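Local coordinates for DNA mismatch repair protein MLH3 (Saccharomyces cerevisiae S288C, PDB 6RMN) that takes part in DNA mismatch repair of insertion-deletion loops as a subunit of the MutLbeta heterodimer, to which this C-terminal domain belongs, at residues 12-17 / 214-219; 62-67 / 101-106; 76-81 / 130-135; 126-131 / 140-145; 148-151 / 156-159. All coordinates share one frame; numbering follows the deposited sequence.

Contact 1: 12-17 / 214-219; sequences SVLAKY and SKLSRC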
# COMPACT_ATOMS: atom_id res chain seq x y z
N SER B 12 -18.23 2.17 2.14
CA SER B 12 -17.38 2.48 3.30
C SER B 12 -16.09 1.61 3.40
O SER B 12 -15.10 2.08 3.97
CB SER B 12 -18.18 2.42 4.60
OG SER B 12 -18.95 1.24 4.73
N VAL B 13 -16.10 0.37 2.81
CA VAL B 13 -14.96 -0.56 2.78
C VAL B 13 -13.71 0.11 2.17
O VAL B 13 -12.80 0.44 2.92
CB VAL B 13 -15.32 -1.93 2.12
CG1 VAL B 13 -14.08 -2.73 1.70
CG2 VAL B 13 -16.20 -2.77 3.04
N LEU B 14 -13.73 0.40 0.84
CA LEU B 14 -12.66 1.06 0.08
C LEU B 14 -12.25 2.42 0.63
O LEU B 14 -11.08 2.80 0.48
CB LEU B 14 -13.07 1.24 -1.39
CG LEU B 14 -12.27 0.49 -2.47
CD1 LEU B 14 -12.53 1.09 -3.83
CD2 LEU B 14 -10.77 0.53 -2.20
N ALA B 15 -13.19 3.15 1.25
CA ALA B 15 -12.96 4.47 1.85
C ALA B 15 -11.95 4.42 3.00
O ALA B 15 -11.20 5.39 3.19
CB ALA B 15 -14.28 5.06 2.34
N LYS B 16 -11.91 3.29 3.74
CA LYS B 16 -10.99 3.03 4.86
C LYS B 16 -9.64 2.43 4.39
O LYS B 16 -8.93 1.87 5.22
CB LYS B 16 -11.66 2.05 5.84
CG LYS B 16 -12.87 2.57 6.61
CD LYS B 16 -13.70 1.40 7.14
CE LYS B 16 -14.51 1.74 8.37
NZ LYS B 16 -13.70 1.65 9.62
N TYR B 17 -9.30 2.52 3.09
CA TYR B 17 -8.09 1.90 2.54
C TYR B 17 -6.99 2.85 2.07
O TYR B 17 -7.19 3.56 1.07
CB TYR B 17 -8.44 0.93 1.39
CG TYR B 17 -8.84 -0.46 1.86
CD1 TYR B 17 -10.13 -0.72 2.30
CD2 TYR B 17 -7.94 -1.52 1.83
CE1 TYR B 17 -10.51 -1.98 2.74
CE2 TYR B 17 -8.31 -2.79 2.25
CZ TYR B 17 -9.59 -3.02 2.72
OH TYR B 17 -9.97 -4.26 3.17
N SER B 214 -7.97 6.66 -5.06
CA SER B 214 -8.83 7.76 -4.62
C SER B 214 -10.02 7.92 -5.58
O SER B 214 -11.17 8.02 -5.13
CB SER B 214 -8.05 9.06 -4.54
OG SER B 214 -8.86 10.16 -4.18
N LYS B 215 -9.73 7.93 -6.89
CA LYS B 215 -10.72 8.05 -7.95
C LYS B 215 -11.60 6.79 -8.00
O LYS B 215 -12.81 6.92 -8.13
CB LYS B 215 -10.05 8.29 -9.31
CG LYS B 215 -9.46 9.68 -9.50
CD LYS B 215 -8.69 9.78 -10.81
CE LYS B 215 -8.26 11.18 -11.13
NZ LYS B 215 -7.20 11.21 -12.17
N LEU B 216 -11.00 5.58 -7.85
CA LEU B 216 -11.72 4.31 -7.84
C LEU B 216 -12.76 4.26 -6.73
O LEU B 216 -13.90 3.87 -6.99
CB LEU B 216 -10.78 3.09 -7.75
CG LEU B 216 -11.47 1.71 -7.93
CD1 LEU B 216 -12.04 1.52 -9.34
CD2 LEU B 216 -10.53 0.56 -7.54
N SER B 217 -12.40 4.70 -5.52
CA SER B 217 -13.32 4.74 -4.38
C SER B 217 -14.51 5.69 -4.58
O SER B 217 -15.46 5.65 -3.80
CB SER B 217 -12.56 5.08 -3.10
OG SER B 217 -12.19 6.45 -3.06
N ARG B 218 -14.45 6.56 -5.61
CA ARG B 218 -15.51 7.53 -5.90
C ARG B 218 -16.46 7.04 -6.99
O ARG B 218 -17.48 7.68 -7.25
CB ARG B 218 -14.94 8.93 -6.23
CG ARG B 218 -14.45 9.68 -4.97
CD ARG B 218 -14.16 11.17 -5.20
NE ARG B 218 -13.34 11.44 -6.39
CZ ARG B 218 -12.00 11.44 -6.42
NH1 ARG B 218 -11.31 11.15 -5.33
NH2 ARG B 218 -11.36 11.71 -7.55
N CYS B 219 -16.12 5.87 -7.59
CA CYS B 219 -16.88 5.19 -8.64
C CYS B 219 -18.14 4.57 -8.08
O CYS B 219 -18.19 4.22 -6.90
CB CYS B 219 -16.02 4.15 -9.34
SG CYS B 219 -14.75 4.84 -10.43

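Contact 2: 62-67 / 101-106; sequences YSLLTE and KKWGIG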
# COMPACT_ATOMS: atom_id res chain seq x y z
N TYR B 62 -20.86 9.10 -17.87
CA TYR B 62 -21.32 10.39 -17.34
C TYR B 62 -21.44 11.44 -18.47
O TYR B 62 -22.44 12.13 -18.54
CB TYR B 62 -20.44 10.87 -16.16
CG TYR B 62 -20.79 12.26 -15.68
CD1 TYR B 62 -21.87 12.48 -14.82
CD2 TYR B 62 -20.09 13.38 -16.14
CE1 TYR B 62 -22.24 13.77 -14.43
CE2 TYR B 62 -20.46 14.67 -15.77
CZ TYR B 62 -21.53 14.86 -14.90
OH TYR B 62 -21.88 16.14 -14.52
N SER B 63 -20.44 11.51 -19.36
CA SER B 63 -20.45 12.43 -20.50
C SER B 63 -21.59 12.14 -21.49
O SER B 63 -22.29 13.07 -21.90
CB SER B 63 -19.11 12.40 -21.23
OG SER B 63 -18.08 12.85 -20.36
N LEU B 64 -21.77 10.86 -21.87
CA LEU B 64 -22.76 10.40 -22.82
C LEU B 64 -24.19 10.65 -22.33
O LEU B 64 -25.02 11.15 -23.10
CB LEU B 64 -22.53 8.89 -23.16
CG LEU B 64 -23.70 8.09 -23.80
CD1 LEU B 64 -23.99 8.54 -25.19
CD2 LEU B 64 -23.40 6.61 -23.81
N LEU B 65 -24.48 10.29 -21.08
CA LEU B 65 -25.81 10.44 -20.52
C LEU B 65 -26.18 11.88 -20.17
O LEU B 65 -27.35 12.21 -20.24
CB LEU B 65 -26.04 9.47 -19.35
CG LEU B 65 -26.24 8.02 -19.82
CD1 LEU B 65 -25.78 7.03 -18.80
CD2 LEU B 65 -27.68 7.77 -20.31
N THR B 66 -25.19 12.76 -19.88
CA THR B 66 -25.42 14.19 -19.63
C THR B 66 -25.85 14.83 -20.95
O THR B 66 -26.79 15.63 -20.95
CB THR B 66 -24.17 14.86 -19.01
OG1 THR B 66 -23.92 14.24 -17.76
CG2 THR B 66 -24.33 16.34 -18.77
N GLU B 67 -25.23 14.43 -22.08
CA GLU B 67 -25.56 14.93 -23.42
C GLU B 67 -26.97 14.50 -23.85
O GLU B 67 -27.73 15.32 -24.39
CB GLU B 67 -24.55 14.42 -24.45
CG GLU B 67 -23.20 15.11 -24.43
CD GLU B 67 -22.16 14.40 -25.26
OE1 GLU B 67 -22.24 14.46 -26.51
OE2 GLU B 67 -21.25 13.78 -24.67
N LYS B 101 -34.20 8.72 -31.92
CA LYS B 101 -33.85 10.16 -32.03
C LYS B 101 -33.08 10.64 -30.79
O LYS B 101 -32.20 11.49 -30.92
CB LYS B 101 -35.10 11.05 -32.25
CG LYS B 101 -35.85 10.84 -33.57
CD LYS B 101 -35.30 11.69 -34.73
CE LYS B 101 -36.01 11.40 -36.03
NZ LYS B 101 -35.30 12.00 -37.19
N LYS B 102 -33.39 10.09 -29.60
CA LYS B 102 -32.73 10.44 -28.33
C LYS B 102 -31.24 10.07 -28.32
O LYS B 102 -30.46 10.66 -27.56
CB LYS B 102 -33.43 9.74 -27.15
CG LYS B 102 -34.91 10.10 -27.00
CD LYS B 102 -35.58 9.19 -26.00
CE LYS B 102 -37.06 9.43 -25.97
NZ LYS B 102 -37.74 8.58 -24.96
N TRP B 103 -30.85 9.08 -29.14
CA TRP B 103 -29.47 8.60 -29.27
C TRP B 103 -28.77 9.13 -30.53
O TRP B 103 -27.72 8.62 -30.89
CB TRP B 103 -29.43 7.07 -29.22
CG TRP B 103 -29.98 6.50 -27.95
CD1 TRP B 103 -31.21 5.93 -27.77
CD2 TRP B 103 -29.36 6.54 -26.66
NE1 TRP B 103 -31.36 5.56 -26.45
CE2 TRP B 103 -30.25 5.94 -25.74
CE3 TRP B 103 -28.12 7.02 -26.19
CZ2 TRP B 103 -29.93 5.77 -24.39
CZ3 TRP B 103 -27.81 6.87 -24.84
CH2 TRP B 103 -28.73 6.28 -23.95
N GLY B 104 -29.35 10.15 -31.16
CA GLY B 104 -28.80 10.77 -32.36
C GLY B 104 -29.03 10.01 -33.65
O GLY B 104 -28.49 10.39 -34.69
N ILE B 105 -29.83 8.93 -33.60
CA ILE B 105 -30.14 8.10 -34.76
C ILE B 105 -31.46 8.61 -35.34
O ILE B 105 -32.53 8.37 -34.77
CB ILE B 105 -30.15 6.58 -34.39
CG1 ILE B 105 -28.80 6.14 -33.77
CG2 ILE B 105 -30.54 5.69 -35.60
CD1 ILE B 105 -28.91 5.13 -32.69
N GLY B 106 -31.36 9.36 -36.45
CA GLY B 106 -32.51 9.96 -37.12
C GLY B 106 -32.83 9.29 -38.44
O GLY B 106 -31.98 9.24 -39.32

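Contact 3: 76-81 / 130-135; sequences RDLKDC and SKYNGD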
# COMPACT_ATOMS: atom_id res chain seq x y z
N ARG B 76 -24.42 13.76 -36.35
CA ARG B 76 -23.78 14.03 -37.64
C ARG B 76 -24.67 13.61 -38.83
O ARG B 76 -25.09 12.45 -38.90
CB ARG B 76 -22.38 13.36 -37.69
CG ARG B 76 -21.60 13.50 -39.01
CD ARG B 76 -21.08 14.90 -39.30
NE ARG B 76 -19.80 15.17 -38.65
CZ ARG B 76 -19.65 15.84 -37.51
NH1 ARG B 76 -20.72 16.30 -36.87
NH2 ARG B 76 -18.44 16.05 -37.01
N ASP B 77 -24.94 14.56 -39.75
CA ASP B 77 -25.75 14.34 -40.96
C ASP B 77 -25.07 13.34 -41.89
O ASP B 77 -23.89 13.48 -42.20
CB ASP B 77 -26.02 15.66 -41.69
CG ASP B 77 -27.19 16.49 -41.17
OD1 ASP B 77 -28.30 15.91 -40.99
OD2 ASP B 77 -27.01 17.71 -40.98
N LEU B 78 -25.83 12.32 -42.29
CA LEU B 78 -25.38 11.22 -43.14
C LEU B 78 -26.12 11.23 -44.49
O LEU B 78 -27.34 11.44 -44.55
CB LEU B 78 -25.62 9.90 -42.38
CG LEU B 78 -25.20 8.57 -43.01
CD1 LEU B 78 -23.69 8.48 -43.20
CD2 LEU B 78 -25.65 7.44 -42.13
N LYS B 79 -25.36 11.01 -45.58
CA LYS B 79 -25.88 11.00 -46.95
C LYS B 79 -25.85 9.59 -47.55
O LYS B 79 -24.99 8.78 -47.17
CB LYS B 79 -25.07 11.97 -47.84
CG LYS B 79 -25.88 12.56 -48.99
CD LYS B 79 -25.01 13.39 -49.94
CE LYS B 79 -25.78 13.87 -51.14
NZ LYS B 79 -24.96 14.74 -52.03
N ASP B 80 -26.79 9.31 -48.50
CA ASP B 80 -26.93 8.07 -49.27
C ASP B 80 -26.82 6.80 -48.40
O ASP B 80 -25.96 5.94 -48.63
CB ASP B 80 -25.93 8.04 -50.45
CG ASP B 80 -26.27 7.07 -51.57
OD1 ASP B 80 -27.39 7.18 -52.15
OD2 ASP B 80 -25.42 6.20 -51.89
N CYS B 81 -27.67 6.73 -47.38
CA CYS B 81 -27.74 5.61 -46.45
C CYS B 81 -29.19 5.16 -46.35
O CYS B 81 -29.98 5.71 -45.58
CB CYS B 81 -27.16 5.98 -45.09
SG CYS B 81 -26.95 4.58 -43.96
N SER B 130 -18.34 6.39 -36.85
CA SER B 130 -16.99 5.80 -36.89
C SER B 130 -17.01 4.27 -36.96
O SER B 130 -16.30 3.70 -37.79
CB SER B 130 -16.17 6.25 -35.68
OG SER B 130 -16.16 7.66 -35.53
N LYS B 131 -17.81 3.62 -36.11
CA LYS B 131 -17.95 2.17 -36.03
C LYS B 131 -18.57 1.55 -37.29
O LYS B 131 -18.10 0.50 -37.75
CB LYS B 131 -18.76 1.79 -34.76
CG LYS B 131 -18.80 0.31 -34.43
CD LYS B 131 -17.51 -0.25 -33.81
CE LYS B 131 -17.59 -1.75 -33.72
NZ LYS B 131 -16.26 -2.36 -33.51
N TYR B 132 -19.60 2.20 -37.85
CA TYR B 132 -20.34 1.75 -39.04
C TYR B 132 -19.45 1.74 -40.29
O TYR B 132 -19.54 0.80 -41.09
CB TYR B 132 -21.64 2.57 -39.19
CG TYR B 132 -22.05 3.03 -40.57
CD1 TYR B 132 -22.61 2.13 -41.48
CD2 TYR B 132 -22.04 4.37 -40.92
CE1 TYR B 132 -23.05 2.55 -42.74
CE2 TYR B 132 -22.47 4.81 -42.17
CZ TYR B 132 -22.96 3.89 -43.09
OH TYR B 132 -23.38 4.30 -44.33
N ASN B 133 -18.59 2.77 -40.44
CA ASN B 133 -17.63 2.94 -41.53
C ASN B 133 -18.17 2.57 -42.95
O ASN B 133 -17.48 1.92 -43.76
CB ASN B 133 -16.34 2.18 -41.20
CG ASN B 133 -15.15 2.56 -42.05
OD1 ASN B 133 -15.08 3.66 -42.61
ND2 ASN B 133 -14.20 1.65 -42.20
N GLY B 134 -19.40 2.99 -43.24
CA GLY B 134 -20.04 2.72 -44.53
C GLY B 134 -20.67 1.35 -44.71
O GLY B 134 -21.33 1.11 -45.73
N ASP B 135 -20.51 0.43 -43.72
CA ASP B 135 -21.07 -0.92 -43.76
C ASP B 135 -22.56 -0.92 -43.37
O ASP B 135 -22.89 -0.93 -42.18
CB ASP B 135 -20.23 -1.89 -42.88
CG ASP B 135 -20.59 -3.37 -42.95
OD1 ASP B 135 -21.62 -3.72 -43.58
OD2 ASP B 135 -19.86 -4.18 -42.35

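Contact 4: 126-131 / 140-145; sequences EMLTSK and KMVLLQ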
# COMPACT_ATOMS: atom_id res chain seq x y z
N GLU B 126 -21.51 10.60 -33.56
CA GLU B 126 -20.10 10.44 -33.97
C GLU B 126 -19.52 9.03 -33.69
O GLU B 126 -18.85 8.49 -34.56
CB GLU B 126 -19.21 11.54 -33.36
CG GLU B 126 -19.47 12.92 -33.96
CD GLU B 126 -18.81 13.19 -35.29
OE1 GLU B 126 -17.77 13.90 -35.31
OE2 GLU B 126 -19.32 12.71 -36.33
N MET B 127 -19.81 8.44 -32.52
CA MET B 127 -19.38 7.08 -32.13
C MET B 127 -19.83 6.08 -33.19
O MET B 127 -19.02 5.29 -33.66
CB MET B 127 -20.07 6.65 -30.83
CG MET B 127 -19.44 7.11 -29.58
SD MET B 127 -20.59 6.63 -28.25
CE MET B 127 -20.52 8.13 -27.23
N LEU B 128 -21.15 6.10 -33.50
CA LEU B 128 -21.77 5.18 -34.44
C LEU B 128 -21.33 5.40 -35.89
O LEU B 128 -21.17 4.43 -36.62
CB LEU B 128 -23.30 5.18 -34.29
CG LEU B 128 -24.07 3.96 -34.85
CD1 LEU B 128 -23.46 2.63 -34.38
CD2 LEU B 128 -25.53 4.00 -34.44
N THR B 129 -21.08 6.67 -36.29
CA THR B 129 -20.58 7.02 -37.62
C THR B 129 -19.24 6.34 -37.86
O THR B 129 -19.06 5.74 -38.91
CB THR B 129 -20.49 8.55 -37.82
OG1 THR B 129 -21.76 9.15 -37.57
CG2 THR B 129 -20.04 8.94 -39.23
N SER B 130 -18.34 6.39 -36.85
CA SER B 130 -16.99 5.80 -36.89
C SER B 130 -17.01 4.27 -36.96
O SER B 130 -16.30 3.70 -37.79
CB SER B 130 -16.17 6.25 -35.68
OG SER B 130 -16.16 7.66 -35.53
N LYS B 131 -17.81 3.62 -36.11
CA LYS B 131 -17.95 2.17 -36.03
C LYS B 131 -18.57 1.55 -37.29
O LYS B 131 -18.10 0.50 -37.75
CB LYS B 131 -18.76 1.79 -34.76
CG LYS B 131 -18.80 0.31 -34.43
CD LYS B 131 -17.51 -0.25 -33.81
CE LYS B 131 -17.59 -1.75 -33.72
NZ LYS B 131 -16.26 -2.36 -33.51
N LYS B 140 -27.67 -1.99 -39.90
CA LYS B 140 -28.98 -2.64 -39.81
C LYS B 140 -29.00 -3.58 -38.59
O LYS B 140 -29.91 -3.48 -37.75
CB LYS B 140 -29.32 -3.40 -41.10
CG LYS B 140 -30.73 -4.01 -41.08
CD LYS B 140 -31.03 -4.80 -42.33
CE LYS B 140 -32.45 -5.31 -42.31
NZ LYS B 140 -32.81 -6.03 -43.57
N MET B 141 -27.98 -4.47 -38.48
CA MET B 141 -27.85 -5.43 -37.39
C MET B 141 -27.87 -4.75 -36.02
O MET B 141 -28.55 -5.22 -35.11
CB MET B 141 -26.57 -6.26 -37.55
CG MET B 141 -26.57 -7.52 -36.74
SD MET B 141 -25.11 -7.69 -35.70
CE MET B 141 -25.71 -6.91 -34.13
N VAL B 142 -27.15 -3.63 -35.89
CA VAL B 142 -26.98 -2.85 -34.67
C VAL B 142 -28.29 -2.14 -34.26
O VAL B 142 -28.63 -2.16 -33.08
CB VAL B 142 -25.75 -1.91 -34.83
CG1 VAL B 142 -25.91 -0.59 -34.10
CG2 VAL B 142 -24.50 -2.62 -34.36
N LEU B 143 -29.02 -1.57 -35.21
CA LEU B 143 -30.30 -0.90 -34.97
C LEU B 143 -31.42 -1.92 -34.63
O LEU B 143 -32.22 -1.66 -33.72
CB LEU B 143 -30.68 0.02 -36.14
CG LEU B 143 -29.67 1.15 -36.48
CD1 LEU B 143 -30.17 2.02 -37.61
CD2 LEU B 143 -29.35 2.01 -35.28
N LEU B 144 -31.45 -3.07 -35.34
CA LEU B 144 -32.41 -4.15 -35.09
C LEU B 144 -32.23 -4.73 -33.69
O LEU B 144 -33.22 -4.99 -33.02
CB LEU B 144 -32.29 -5.28 -36.12
CG LEU B 144 -33.04 -5.09 -37.42
CD1 LEU B 144 -32.54 -6.06 -38.45
CD2 LEU B 144 -34.55 -5.24 -37.23
N GLN B 145 -30.96 -4.94 -33.26
CA GLN B 145 -30.59 -5.45 -31.94
C GLN B 145 -31.23 -4.58 -30.84
O GLN B 145 -31.92 -5.13 -29.97
CB GLN B 145 -29.06 -5.52 -31.81
CG GLN B 145 -28.53 -6.19 -30.54
CD GLN B 145 -27.07 -5.87 -30.36
OE1 GLN B 145 -26.66 -4.70 -30.30
NE2 GLN B 145 -26.23 -6.89 -30.26

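Contact 5: 148-151 / 156-159; sequences HDLK and LPMD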
# COMPACT_ATOMS: atom_id res chain seq x y z
N HIS B 148 -35.20 -4.79 -31.00
CA HIS B 148 -35.63 -6.06 -30.40
C HIS B 148 -35.42 -6.02 -28.89
O HIS B 148 -36.24 -6.57 -28.17
CB HIS B 148 -34.90 -7.26 -31.02
CG HIS B 148 -35.34 -7.57 -32.42
ND1 HIS B 148 -36.67 -7.86 -32.71
CD2 HIS B 148 -34.61 -7.65 -33.55
CE1 HIS B 148 -36.70 -8.07 -34.02
NE2 HIS B 148 -35.49 -7.96 -34.57
N ASP B 149 -34.36 -5.33 -28.41
CA ASP B 149 -34.11 -5.18 -26.98
C ASP B 149 -35.30 -4.46 -26.32
O ASP B 149 -35.79 -4.90 -25.28
CB ASP B 149 -32.76 -4.46 -26.71
CG ASP B 149 -31.56 -5.40 -26.69
OD1 ASP B 149 -31.77 -6.64 -26.67
OD2 ASP B 149 -30.41 -4.89 -26.68
N LEU B 150 -35.79 -3.40 -26.98
CA LEU B 150 -36.93 -2.59 -26.54
C LEU B 150 -38.22 -3.37 -26.59
O LEU B 150 -38.96 -3.38 -25.61
CB LEU B 150 -37.05 -1.31 -27.37
CG LEU B 150 -35.94 -0.28 -27.19
CD1 LEU B 150 -35.86 0.66 -28.38
CD2 LEU B 150 -36.10 0.48 -25.90
N LYS B 151 -38.48 -4.05 -27.72
CA LYS B 151 -39.71 -4.81 -27.89
C LYS B 151 -39.76 -6.07 -27.00
O LYS B 151 -40.85 -6.48 -26.62
CB LYS B 151 -39.99 -5.11 -29.38
CG LYS B 151 -39.43 -6.42 -29.95
CD LYS B 151 -40.53 -7.19 -30.67
CE LYS B 151 -40.14 -8.61 -31.01
NZ LYS B 151 -41.31 -9.38 -31.53
N LEU B 156 -35.34 -0.87 -21.28
CA LEU B 156 -36.51 0.00 -21.20
C LEU B 156 -36.22 1.35 -21.85
O LEU B 156 -35.04 1.66 -22.03
CB LEU B 156 -37.11 0.12 -19.77
CG LEU B 156 -36.23 0.49 -18.59
CD1 LEU B 156 -36.06 2.00 -18.46
CD2 LEU B 156 -36.86 0.01 -17.31
N PRO B 157 -37.24 2.11 -22.31
CA PRO B 157 -36.95 3.38 -23.01
C PRO B 157 -36.37 4.49 -22.13
O PRO B 157 -36.55 4.47 -20.91
CB PRO B 157 -38.32 3.78 -23.60
CG PRO B 157 -39.21 2.58 -23.43
CD PRO B 157 -38.70 1.87 -22.24
N MET B 158 -35.66 5.44 -22.76
CA MET B 158 -35.03 6.58 -22.09
C MET B 158 -36.08 7.57 -21.63
O MET B 158 -36.65 8.27 -22.46
CB MET B 158 -34.04 7.29 -23.03
CG MET B 158 -32.62 6.88 -22.83
SD MET B 158 -31.95 7.17 -21.17
CE MET B 158 -31.73 8.89 -21.20
N ASP B 159 -36.33 7.65 -20.32
CA ASP B 159 -37.30 8.62 -19.84
C ASP B 159 -36.61 9.96 -19.60
O ASP B 159 -35.72 10.06 -18.76
CB ASP B 159 -38.08 8.13 -18.61
CG ASP B 159 -39.45 8.76 -18.50
OD1 ASP B 159 -40.29 8.53 -19.39
OD2 ASP B 159 -39.68 9.49 -17.51

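Contact 1: 12-17 / 214-219
Behind the touching pair L14 and S217, each segment carries one flat group that meets atoms of its own segment. V13 O lies level with the rim of the Y17 ring. K215 CA stands 3.6 Å off one face of the R218 guanidinium, nearer its border than its middle, and S214 OG is at the edge of that group. In this C-terminal domain of a MutL-family protein, the contact sets the last turn of helix 5-15 against the type I beta turn L216 to C219 at the C-terminal side of helix 206-216. The turn is closed by C219 N to L216 O at 3.0 Å.

Across the gap one methyl does most of the touching. L14 CD1 comes down on the turn backbone, 3.8 Å from S217 CA, and lies 4.1 Å from S217 CB. The same methyl reaches L216 CD2 at 4.2 Å, so it covers the junction of the two residues. L14 also packs on P222, I30 and M232, while L216 touches C51 and R54 of helix 48-69, the helix that supplies the zinc ligands H49 and E53. The L216 side chain lies about 11 Å from a zinc ion, so this is packing near the metal site and not part of it.

On the turn, S217 OG sits between its backbone N and carbonyl carbon (chi1 73°), which turns it back to the preceding helical turn, where it donates to S214 O at 2.8 Å. R218 NH1 donates to S214 OG at 2.9 Å through a bent N-H...O angle of 132°, with the oxygen close to the guanidinium plane.

Contact 2: 62-67 / 101-106
W103 meets L64 and L65 with the outer end of its benzene ring, and these three buried residues form the whole of the tight part. L64 CD1 lies at the ring's edge, near its plane, 4.2 Å from W103 CZ3. L65 CD2 comes in obliquely, 4.1 Å from W103 CH2. L64 crosses the indole at about a right angle. The two leucines differ in chi1 and reach adjacent ring atoms: CG of L64 is anti to its backbone N (162°), that of L65 beside it (-75°).

The other side of the helix faces solvent, and its contacts are internal. T66 OG1 lies 3.7 Å above the Y62 ring, over its centre, and donates to Y62 O at 2.7 Å. T66 N reaches the same oxygen at 3.1 Å from the opposite face of the carbonyl plane, so two donors grip Y62 O.

W103 stands just before G104, the C-prime residue, with positive phi, of the Schellman motif that ends helix 87-101; I105 N bonds to F100 O, and G104 N to K101 O at 3.2 Å. The chain then enters strand 106-110, where G106 pairs with K122 and T123. W103 touches M158 and P182 of the loops as well as helix 48-69, while L64 also touches M127 of helix 126-132.

Contact 3: 76-81 / 130-135
Y132 is met by L78 and C81, three residues apart. L78 approaches from the opposite direction, and both its methyls reach Y132 CE2: CD1, at 4.0 Å, lies at the ring edge near the plane, and CD2, at 4.1 Å, stands well off it. C81 SG comes in nearer the hydroxyl end, 3.6 Å from Y132 OH and 4.1 Å from Y132 CZ. This is an oblique sulfur-aromatic contact, SG standing 5.0 Å from the ring centroid and 47° off the normal. The thiol reaches there because SG is anti to the backbone N of C81 (chi1 -171°).

On the face opposite C81 SG, G134 N of the following turn lies 3.5 Å above the ring, over its centre, and D135 O is level with the rim. The turn is type I', from Y132 to D135, and is closed by D135 N to Y132 O at 2.8 Å.

Farther out, L78 and C81 are fixed by backbone bonds to K122 and I121 of strand 117-124, whose L124 touches both L78 and Y132. L139 of helix 136-151 packs on C81 and Y132, and R76 forms a salt bridge with E126. D135 N-caps helix 136-151, its OD1 accepting weak bonds from D137 N and Y138 N. The contact joins the type I' turn linking helices 126-132 and 136-151 to the antiparallel sheet around strand 117-124, in the C-terminal domain of a MutL-family protein.

Contact 4: 126-131 / 140-145
L128 faces V142 and L143 across the interface, and the crossing contacts are all apolar. L128 CD1 touches V142 CG1 at 4.1 Å, the two side chains running side by side with opposite headings. The other methyl, L128 CD2, meets L143 CD2 at a looser 4.4 Å. The leucine fork therefore reaches two successive residues of the second helix, one with each branch. CG of L128 is anti to its backbone N (chi1 -160°), which sends the fork toward that helix. All three residues are buried.

These are helices 126-132 and 136-151, consecutive helices of the MutL-family C-terminal domain, joined by a short turn and packed here through a small hydrophobic patch. I105 touches both L128 and L143 and so fills in beside them, L139 also lies on L128, and F93 and F100 of helix 87-101 touch L143. V184 of helix 183-196 packs on V142.

Polar bonds stay within one helix or go to other partners. S130 OG donates to E126 O at 3.0 Å, and S130 N reaches the same oxygen at 3.1 Å from the opposite face of the carbonyl plane. T129 OG1 bonds to P125 O. On the second helix, K140 NZ donates to E84 O and has a long, weak ion pair with E89.

Contact 5: 148-151 / 156-159
L150 reaches the L156-P157 bond through its torsions: CG is anti to the carbonyl carbon (chi1 -68°), and a chi2 of 159° puts CD1 roughly anti to CA and turns the other branch, CD2, to the loop. The setting is the end of helix 136-151, where the chain folds back in a short loop against the helix's last turn, bringing the CA atoms of L150 and L156 to 5.9 Å. A backbone hydrogen bond between D149 and K155 helps to close the loop.

CD2 of L150 lies over the peptide link, closer to it than to any side-chain atom of the loop: it is 4.1 Å from L156 C and 4.1 Å from P157 N. CB of L156 points away from L150, and L156 meets it through its backbone. L150 itself is buried, with Y96 of helix 87-101 also against it.

The loop also meets helix 87-101: M158 N donates to E99 OE2, and P157 touches E99. M158 O accepts from K102 NZ, while the M158 side chain touches V68 and V69 of helix 48-69. The proline ring adds a single looser apolar touch to the contact, P157 CG lying 4.5 Å from L150 CD2.

Overall arrangement
From the N terminus, helix 5-15 enters contact 1, which closes only at 214-219; its long loop encloses all the others, and its centre is 29 to 41 Å from theirs, across the chain's centre. Contact 2 joins helix 48-69 to the segment leading into strand 106-110. Contact 3 opens inside that loop and closes beyond it, at the end of helix 126-132, so the two cross. Contact 4 begins where contact 3 ends, sharing S130 and K131, and contact 5 follows at the other end of helix 136-151. Contacts 2 and 4 meet through I105 and 2 and 5 through M158, tying helices 48-69, 126-132 and 136-151 to the loop between helix 87-101 and strand 106-110.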